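Local coordinates for hypothetical protein PA0094 (Pseudomonas aeruginosa, PDB 1TU1) that plays an essential role, as a homodimer, in delivering the toxin Tse6 to target cells, specifically in loading Tse6 onto VgrG1a, at residues A86-Y91 with R103-E108; R36-V41 with T116-T121. One frame throughout, in Å; residues are numbered along the deposited sequence.

In the fold
Contacts 1 and 2 are antiparallel strand pairings in one six-stranded sheet, with centres about 14 Å apart. Residues 103-108 and 116-121 lie on neighbouring strands: Val-105 N is 2.8 Å from Thr-116 O, and Arg-103 O is 2.9 Å from Leu-118 N, both probable hydrogen bonds. Contact 1 closes a hairpin nested along the chain inside the longer loop that contact 2 closes. Helix 125-137 packs against both, Trp-132 touching Leu-88, Arg-103 and Leu-118. Contact 2 alone reaches the second subunit, through Phe-40 on Leu-13 of that chain. The side chains of Gln-104 and Val-87 lie about 4 Å from a bound PEG and ethanediol respectively, both probably from the crystallisation liquor.

Contact 1: A86-Y91 with R103-E108; sequences AVLLDY and RQVFIE
The flat groups of Tyr-91, Arg-103 and Phe-106 each meet the partner strand at an edge. The Tyr-91 ring has Gln-104 OE1 in its plane, and the Phe-71 ring also meets it; the guanidinium of Arg-103 has Asp-90 OD1; the Phe-106 ring has Val-87 O, while Leu-89 CD1 approaches obliquely, 3.7 Å from Phe-106 CE2. Tyr-91 OH donates to Gln-104 OE1 at 2.6 Å, from above the amide plane, and Gln-104 NE2 bonds onward to Thr-117 OG1.

The guanidinium grips the Asp-90 carboxylate side-on. Arg-103 NE reaches Asp-90 OD1 at 2.7 Å in a nearly straight bond (172°), although OD1 is met from above the carboxylate plane; NH2 meets OD2 on its syn side but tilted out of that plane, in a more bent bond, the carboxylate and guanidinium planes being 60° apart. The bend at chi3 of Arg-103 (74°) turns the guanidinium across towards Asp-90.

Paired backbone bonds at Val-87/Phe-106 and Leu-89/Gln-104 establish the antiparallel hairpin of strands 84-95 and 98-107. Since Trp-77 NE1 also bonds Asp-90 OD2 and Glu-129 OE2 pairs with Arg-103 NH1, this buried polar network probably favours the charged forms of Asp-90 and Arg-103.

Contact 2: R36-V41 with T116-T121; sequences REASFV and TTLTTT
Phe-40 lies against Thr-116 and Thr-117 across the strand pair, and its side chain can be followed outward from the backbone. CB leaves on the face shared with Leu-118, its non-hydrogen-bonded partner. With CG anti to the backbone N (chi1 176°), the ring reaches diagonally across to the opposite strand, to Thr-116 rather than to Leu-118 directly facing it. CD1 passes 3.9 Å from Thr-117 O; CE1 then comes 3.6 Å from Thr-116 CB, and CZ, at the tip, lies 3.7 Å from that same CB with the methyl CG2 a little farther off. The threonine thus meets the outer half of the ring obliquely. Phe-27 and Leu-29 of strand 25-29, and Leu-13 of the second subunit, also pack on the Phe-40 side chain.

The strand axes run at 172° to each other, 4.7 Å apart at closest approach, and reciprocal N-H to O bonds join the hydrogen-bonded pairs Ser-39/Thr-119 and Val-41/Thr-117. This is the antiparallel junction of strands 38-45 and 113-120 in the six-stranded sheet of this DcrB-family protein, whose order places residues distant in sequence side by side.

On the face bearing Ser-39, Val-41, Thr-117 and Thr-119, water links the strands. Water 1 bonds both Ser-39 OG and Thr-119 OG1, each at 2.7 Å, and donates to Thr-117 O, joining hydroxyls that stand 4.0 Å apart (Ser-39 OG to Thr-119 OG1). Water 2 donates to Val-41 O and bonds Thr-117 OG1, a hydroxyl held also by Gln-104 NE2.

Contact 1: A86-Y91 with R103-E108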
ATOM      1  N   ALA A  86       4.225  21.695  -1.805  1.00 23.51           N
ATOM      2  CA  ALA A  86       5.044  20.516  -1.931  1.00 23.64           C
ATOM      3  C   ALA A  86       6.522  20.870  -1.842  1.00 24.65           C
ATOM      4  O   ALA A  86       6.921  21.979  -2.160  1.00 23.39           O
ATOM      5  CB  ALA A  86       4.730  19.842  -3.261  1.00 23.20           C
ATOM      6  N   VAL A  87       7.320  19.925  -1.378  1.00 25.54           N
ATOM      7  CA  VAL A  87       8.770  20.053  -1.393  1.00 26.30           C
ATOM      8  C   VAL A  87       9.373  18.794  -2.034  1.00 27.30           C
ATOM      9  O   VAL A  87       9.047  17.673  -1.621  1.00 26.21           O
ATOM     10  CB  VAL A  87       9.324  20.228   0.013  1.00 26.54           C
ATOM     11  CG1 VAL A  87      10.878  20.251   0.012  1.00 26.24           C
ATOM     12  CG2 VAL A  87       8.771  21.504   0.661  1.00 27.88           C
ATOM     13  N   LEU A  88      10.227  18.990  -3.040  1.00 27.61           N
ATOM     14  CA  LEU A  88      11.101  17.936  -3.577  1.00 28.45           C
ATOM     15  C   LEU A  88      12.485  18.005  -2.951  1.00 29.54           C
ATOM     16  O   LEU A  88      13.147  19.078  -2.957  1.00 29.40           O
ATOM     17  CB  LEU A  88      11.193  18.027  -5.106  1.00 28.78           C
ATOM     18  CG  LEU A  88      12.273  17.189  -5.821  1.00 29.87           C
ATOM     19  CD1 LEU A  88      12.076  15.711  -5.574  1.00 29.60           C
ATOM     20  CD2 LEU A  88      12.226  17.445  -7.303  1.00 31.49           C
ATOM     21  N   LEU A  89      12.924  16.877  -2.399  1.00 29.19           N
ATOM     22  CA  LEU A  89      14.262  16.720  -1.872  1.00 30.79           C
ATOM     23  C   LEU A  89      14.995  15.642  -2.650  1.00 32.56           C
ATOM     24  O   LEU A  89      14.590  14.464  -2.602  1.00 32.89           O
ATOM     25  CB  LEU A  89      14.233  16.276  -0.426  1.00 30.51           C
ATOM     26  CG  LEU A  89      13.585  17.201   0.592  1.00 31.76           C
ATOM     27  CD1 LEU A  89      13.609  16.496   1.913  1.00 31.36           C
ATOM     28  CD2 LEU A  89      14.327  18.555   0.669  1.00 31.98           C
ATOM     29  N   ASP A  90      16.053  16.043  -3.359  1.00 33.43           N
ATOM     30  CA  ASP A  90      16.981  15.117  -3.996  1.00 34.39           C
ATOM     31  C   ASP A  90      18.118  14.887  -3.051  1.00 34.76           C
ATOM     32  O   ASP A  90      18.823  15.824  -2.672  1.00 33.86           O
ATOM     33  CB  ASP A  90      17.507  15.682  -5.299  1.00 35.38           C
ATOM     34  CG  ASP A  90      16.426  15.852  -6.315  1.00 36.70           C
ATOM     35  OD1 ASP A  90      15.425  15.097  -6.245  1.00 38.31           O
ATOM     36  OD2 ASP A  90      16.456  16.714  -7.210  1.00 39.13           O
ATOM     37  N   TYR A  91      18.275  13.642  -2.615  1.00 34.97           N
ATOM     38  CA  TYR A  91      19.338  13.309  -1.693  1.00 35.27           C
ATOM     39  C   TYR A  91      19.857  11.893  -1.859  1.00 36.24           C
ATOM     40  O   TYR A  91      19.220  11.056  -2.497  1.00 36.23           O
ATOM     41  CB  TYR A  91      18.914  13.554  -0.260  1.00 34.61           C
ATOM     42  CG  TYR A  91      17.784  12.701   0.321  1.00 35.76           C
ATOM     43  CD1 TYR A  91      18.060  11.549   1.067  1.00 34.23           C
ATOM     44  CD2 TYR A  91      16.450  13.113   0.227  1.00 35.56           C
ATOM     45  CE1 TYR A  91      17.048  10.803   1.645  1.00 34.33           C
ATOM     46  CE2 TYR A  91      15.425  12.379   0.799  1.00 34.13           C
ATOM     47  CZ  TYR A  91      15.718  11.229   1.507  1.00 35.48           C
ATOM     48  OH  TYR A  91      14.703  10.504   2.088  1.00 33.56           O
ATOM     49  N   ARG A 103      14.719  10.769  -4.992  1.00 32.53           N
ATOM     50  CA  ARG A 103      13.965  11.968  -5.307  1.00 31.83           C
ATOM     51  C   ARG A 103      12.604  11.811  -4.623  1.00 30.33           C
ATOM     52  O   ARG A 103      11.765  11.004  -5.064  1.00 30.22           O
ATOM     53  CB  ARG A 103      13.826  12.135  -6.810  1.00 32.20           C
ATOM     54  CG  ARG A 103      15.188  12.056  -7.549  1.00 35.70           C
ATOM     55  CD  ARG A 103      15.208  12.748  -8.887  1.00 37.42           C
ATOM     56  NE  ARG A 103      15.234  14.198  -8.772  1.00 40.30           N
ATOM     57  CZ  ARG A 103      15.233  15.030  -9.809  1.00 44.30           C
ATOM     58  NH1 ARG A 103      15.158  14.572 -11.047  1.00 46.73           N
ATOM     59  NH2 ARG A 103      15.251  16.343  -9.616  1.00 45.86           N
ATOM     60  N   GLN A 104      12.426  12.560  -3.536  1.00 27.82           N
ATOM     61  CA  GLN A 104      11.329  12.402  -2.587  1.00 26.92           C
ATOM     62  C   GLN A 104      10.468  13.673  -2.528  1.00 26.22           C
ATOM     63  O   GLN A 104      10.965  14.753  -2.207  1.00 26.99           O
ATOM     64  CB  GLN A 104      11.900  12.075  -1.216  1.00 26.60           C
ATOM     65  CG  GLN A 104      10.900  11.570  -0.204  1.00 26.76           C
ATOM     66  CD  GLN A 104      11.551  10.900   0.977  1.00 27.71           C
ATOM     67  OE1 GLN A 104      12.342  11.515   1.695  1.00 27.83           O
ATOM     68  NE2 GLN A 104      11.246   9.617   1.173  1.00 26.50           N
ATOM     69  N   VAL A 105       9.198  13.561  -2.895  1.00 24.39           N
ATOM     70  CA  VAL A 105       8.290  14.702  -2.910  1.00 23.12           C
ATOM     71  C   VAL A 105       7.295  14.589  -1.742  1.00 22.66           C
ATOM     72  O   VAL A 105       6.642  13.554  -1.549  1.00 21.02           O
ATOM     73  CB  VAL A 105       7.541  14.794  -4.212  1.00 22.91           C
ATOM     74  CG1 VAL A 105       6.580  16.017  -4.228  1.00 23.30           C
ATOM     75  CG2 VAL A 105       8.517  14.871  -5.419  1.00 24.72           C
ATOM     76  N   PHE A 106       7.199  15.649  -0.953  1.00 21.50           N
ATOM     77  CA  PHE A 106       6.228  15.711   0.124  1.00 21.25           C
ATOM     78  C   PHE A 106       5.144  16.637  -0.333  1.00 22.14           C
ATOM     79  O   PHE A 106       5.431  17.779  -0.728  1.00 22.62           O
ATOM     80  CB  PHE A 106       6.884  16.250   1.381  1.00 21.36           C
ATOM     81  CG  PHE A 106       8.001  15.416   1.888  1.00 22.05           C
ATOM     82  CD1 PHE A 106       7.788  14.523   2.924  1.00 21.49           C
ATOM     83  CD2 PHE A 106       9.276  15.513   1.342  1.00 23.48           C
ATOM     84  CE1 PHE A 106       8.825  13.745   3.429  1.00 23.22           C
ATOM     85  CE2 PHE A 106      10.337  14.731   1.847  1.00 24.40           C
ATOM     86  CZ  PHE A 106      10.107  13.842   2.884  1.00 23.89           C
ATOM     87  N   ILE A 107       3.895  16.156  -0.328  1.00 20.84           N
ATOM     88  CA  ILE A 107       2.767  16.953  -0.777  1.00 20.75           C
ATOM     89  C   ILE A 107       1.812  17.153   0.388  1.00 20.26           C
ATOM     90  O   ILE A 107       1.235  16.205   0.903  1.00 19.21           O
ATOM     91  CB  ILE A 107       2.011  16.295  -1.952  1.00 20.04           C
ATOM     92  CG1 ILE A 107       2.978  15.894  -3.075  1.00 21.05           C
ATOM     93  CG2 ILE A 107       0.894  17.236  -2.454  1.00 19.32           C
ATOM     94  CD1 ILE A 107       2.313  15.151  -4.207  1.00 22.19           C
ATOM     95  N   GLU A 108       1.660  18.403   0.806  1.00 21.28           N
ATOM     96  CA  GLU A 108       0.760  18.731   1.898  1.00 20.03           C
ATOM     97  C   GLU A 108      -0.664  18.324   1.531  1.00 19.85           C
ATOM     98  O   GLU A 108      -1.182  18.742   0.531  1.00 19.71           O
ATOM     99  CB  GLU A 108       0.756  20.235   2.210  1.00 19.96           C
ATOM    100  CG  GLU A 108       0.052  20.472   3.540  1.00 19.56           C
ATOM    101  CD  GLU A 108      -0.032  21.938   3.968  1.00 19.63           C
ATOM    102  OE1 GLU A 108       0.032  22.855   3.106  1.00 21.31           O
ATOM    103  OE2 GLU A 108      -0.177  22.118   5.188  1.00 21.60           O
TER

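Contact 2: R36-V41 with T116-T121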
ATOM      1  N   ARG A  36      19.705  -0.617 -13.522  1.00 36.24           N
ATOM      2  CA  ARG A  36      18.910  -1.567 -12.752  1.00 35.94           C
ATOM      3  C   ARG A  36      17.477  -1.058 -12.504  1.00 34.01           C
ATOM      4  O   ARG A  36      17.142   0.108 -12.751  1.00 32.61           O
ATOM      5  CB  ARG A  36      19.578  -1.887 -11.411  0.51 36.49           C
ATOM      6  CG  ARG A  36      21.058  -2.262 -11.484  0.51 39.38           C
ATOM      7  CD  ARG A  36      21.390  -3.419 -12.418  0.51 42.91           C
ATOM      8  NE  ARG A  36      22.745  -3.938 -12.188  0.51 45.89           N
ATOM      9  CZ  ARG A  36      23.335  -4.880 -12.926  0.51 48.82           C
ATOM     10  NH1 ARG A  36      22.701  -5.446 -13.947  0.51 50.18           N
ATOM     11  NH2 ARG A  36      24.568  -5.272 -12.630  0.51 50.25           N
ATOM     12  N   GLU A  37      16.632  -1.973 -12.052  1.00 31.02           N
ATOM     13  CA  GLU A  37      15.261  -1.654 -11.707  1.00 29.51           C
ATOM     14  C   GLU A  37      15.252  -0.625 -10.585  1.00 27.08           C
ATOM     15  O   GLU A  37      15.989  -0.743  -9.641  1.00 26.18           O
ATOM     16  CB  GLU A  37      14.542  -2.921 -11.240  1.00 29.43           C
ATOM     17  CG  GLU A  37      13.044  -2.787 -11.089  1.00 29.42           C
ATOM     18  CD  GLU A  37      12.363  -4.135 -10.895  1.00 29.27           C
ATOM     19  OE1 GLU A  37      12.337  -4.599  -9.754  1.00 26.75           O
ATOM     20  OE2 GLU A  37      11.840  -4.703 -11.871  1.00 31.54           O
ATOM     21  N   ALA A  38      14.415   0.385 -10.718  1.00 26.35           N
ATOM     22  CA  ALA A  38      14.178   1.373  -9.647  1.00 25.69           C
ATOM     23  C   ALA A  38      12.792   1.175  -9.038  1.00 24.93           C
ATOM     24  O   ALA A  38      11.980   0.420  -9.553  1.00 24.48           O
ATOM     25  CB  ALA A  38      14.265   2.765 -10.231  1.00 25.32           C
ATOM     26  N   SER A  39      12.534   1.858  -7.927  1.00 24.20           N
ATOM     27  CA  SER A  39      11.209   1.821  -7.318  1.00 24.02           C
ATOM     28  C   SER A  39      10.639   3.225  -7.172  1.00 23.48           C
ATOM     29  O   SER A  39      11.380   4.182  -6.919  1.00 23.85           O
ATOM     30  CB  SER A  39      11.235   1.100  -5.984  1.00 22.68           C
ATOM     31  OG  SER A  39      11.927   1.797  -4.979  1.00 23.96           O
ATOM     32  N   PHE A  40       9.325   3.318  -7.319  1.00 23.30           N
ATOM     33  CA  PHE A  40       8.572   4.559  -7.113  1.00 22.40           C
ATOM     34  C   PHE A  40       7.458   4.175  -6.149  1.00 22.23           C
ATOM     35  O   PHE A  40       6.597   3.351  -6.488  1.00 21.43           O
ATOM     36  CB  PHE A  40       8.004   5.058  -8.417  1.00 21.98           C
ATOM     37  CG  PHE A  40       7.137   6.280  -8.291  1.00 21.99           C
ATOM     38  CD1 PHE A  40       7.685   7.490  -7.901  1.00 23.05           C
ATOM     39  CD2 PHE A  40       5.752   6.200  -8.516  1.00 23.34           C
ATOM     40  CE1 PHE A  40       6.884   8.644  -7.797  1.00 24.41           C
ATOM     41  CE2 PHE A  40       4.928   7.343  -8.401  1.00 24.37           C
ATOM     42  CZ  PHE A  40       5.497   8.563  -8.027  1.00 21.94           C
ATOM     43  N   VAL A  41       7.493   4.770  -4.959  1.00 20.90           N
ATOM     44  CA  VAL A  41       6.655   4.356  -3.848  1.00 21.24           C
ATOM     45  C   VAL A  41       5.864   5.573  -3.308  1.00 20.93           C
ATOM     46  O   VAL A  41       6.427   6.645  -3.106  1.00 19.64           O
ATOM     47  CB  VAL A  41       7.510   3.753  -2.738  1.00 21.02           C
ATOM     48  CG1 VAL A  41       6.725   3.560  -1.464  1.00 22.20           C
ATOM     49  CG2 VAL A  41       8.150   2.442  -3.192  1.00 22.40           C
ATOM     50  N   THR A 116       5.879  10.824  -2.309  1.00 19.93           N
ATOM     51  CA  THR A 116       6.331   9.922  -3.399  1.00 20.47           C
ATOM     52  C   THR A 116       7.843   9.855  -3.362  1.00 22.02           C
ATOM     53  O   THR A 116       8.523  10.862  -3.074  1.00 21.66           O
ATOM     54  CB  THR A 116       5.866  10.388  -4.778  1.00 20.25           C
ATOM     55  OG1 THR A 116       6.572  11.584  -5.159  1.00 20.34           O
ATOM     56  CG2 THR A 116       4.382  10.759  -4.781  1.00 20.15           C
ATOM     57  N   THR A 117       8.392   8.657  -3.604  1.00 22.69           N
ATOM     58  CA  THR A 117       9.809   8.446  -3.447  1.00 23.05           C
ATOM     59  C   THR A 117      10.308   7.617  -4.628  1.00 24.21           C
ATOM     60  O   THR A 117       9.851   6.485  -4.824  1.00 23.57           O
ATOM     61  CB  THR A 117      10.110   7.719  -2.148  1.00 23.81           C
ATOM     62  OG1 THR A 117       9.598   8.431  -1.004  1.00 23.01           O
ATOM     63  CG2 THR A 117      11.632   7.639  -1.915  1.00 24.59           C
ATOM     64  N   LEU A 118      11.194   8.188  -5.435  1.00 25.03           N
ATOM     65  CA  LEU A 118      11.949   7.414  -6.432  1.00 25.40           C
ATOM     66  C   LEU A 118      13.260   6.987  -5.781  1.00 26.42           C
ATOM     67  O   LEU A 118      13.994   7.822  -5.252  1.00 26.06           O
ATOM     68  CB  LEU A 118      12.238   8.259  -7.666  1.00 25.85           C
ATOM     69  CG  LEU A 118      13.091   7.581  -8.774  1.00 25.01           C
ATOM     70  CD1 LEU A 118      12.267   6.564  -9.523  1.00 24.88           C
ATOM     71  CD2 LEU A 118      13.606   8.630  -9.731  1.00 26.58           C
ATOM     72  N   THR A 119      13.564   5.694  -5.828  1.00 26.91           N
ATOM     73  CA  THR A 119      14.790   5.184  -5.298  1.00 27.62           C
ATOM     74  C   THR A 119      15.572   4.492  -6.400  1.00 28.98           C
ATOM     75  O   THR A 119      15.067   3.591  -7.064  1.00 28.23           O
ATOM     76  CB  THR A 119      14.516   4.198  -4.189  1.00 27.84           C
ATOM     77  OG1 THR A 119      13.775   4.828  -3.144  1.00 28.02           O
ATOM     78  CG2 THR A 119      15.826   3.763  -3.524  1.00 28.88           C
ATOM     79  N   THR A 120      16.811   4.920  -6.574  1.00 30.60           N
ATOM     80  CA  THR A 120      17.697   4.360  -7.590  1.00 32.74           C
ATOM     81  C   THR A 120      19.124   4.505  -7.072  1.00 33.64           C
ATOM     82  O   THR A 120      19.321   4.784  -5.900  1.00 33.20           O
ATOM     83  CB  THR A 120      17.460   5.080  -8.918  1.00 33.18           C
ATOM     84  OG1 THR A 120      18.144   4.406  -9.973  1.00 36.83           O
ATOM     85  CG2 THR A 120      18.073   6.490  -8.911  1.00 33.71           C
ATOM     86  N   THR A 121      20.116   4.250  -7.918  1.00 35.33           N
ATOM     87  CA  THR A 121      21.513   4.538  -7.570  1.00 36.22           C
ATOM     88  C   THR A 121      21.891   5.821  -8.282  1.00 36.43           C
ATOM     89  O   THR A 121      21.243   6.192  -9.243  1.00 36.46           O
ATOM     90  CB  THR A 121      22.465   3.424  -8.072  1.00 36.17           C
ATOM     91  OG1 THR A 121      22.295   3.264  -9.479  1.00 35.53           O
ATOM     92  CG2 THR A 121      22.105   2.069  -7.488  1.00 37.88           C
TER
HETATM   93  O   HOH W   1      11.257   4.128  -3.709  1.00 22.59           O
HETATM   94  O   HOH W   2       7.173   7.325  -0.428  1.00 24.42           O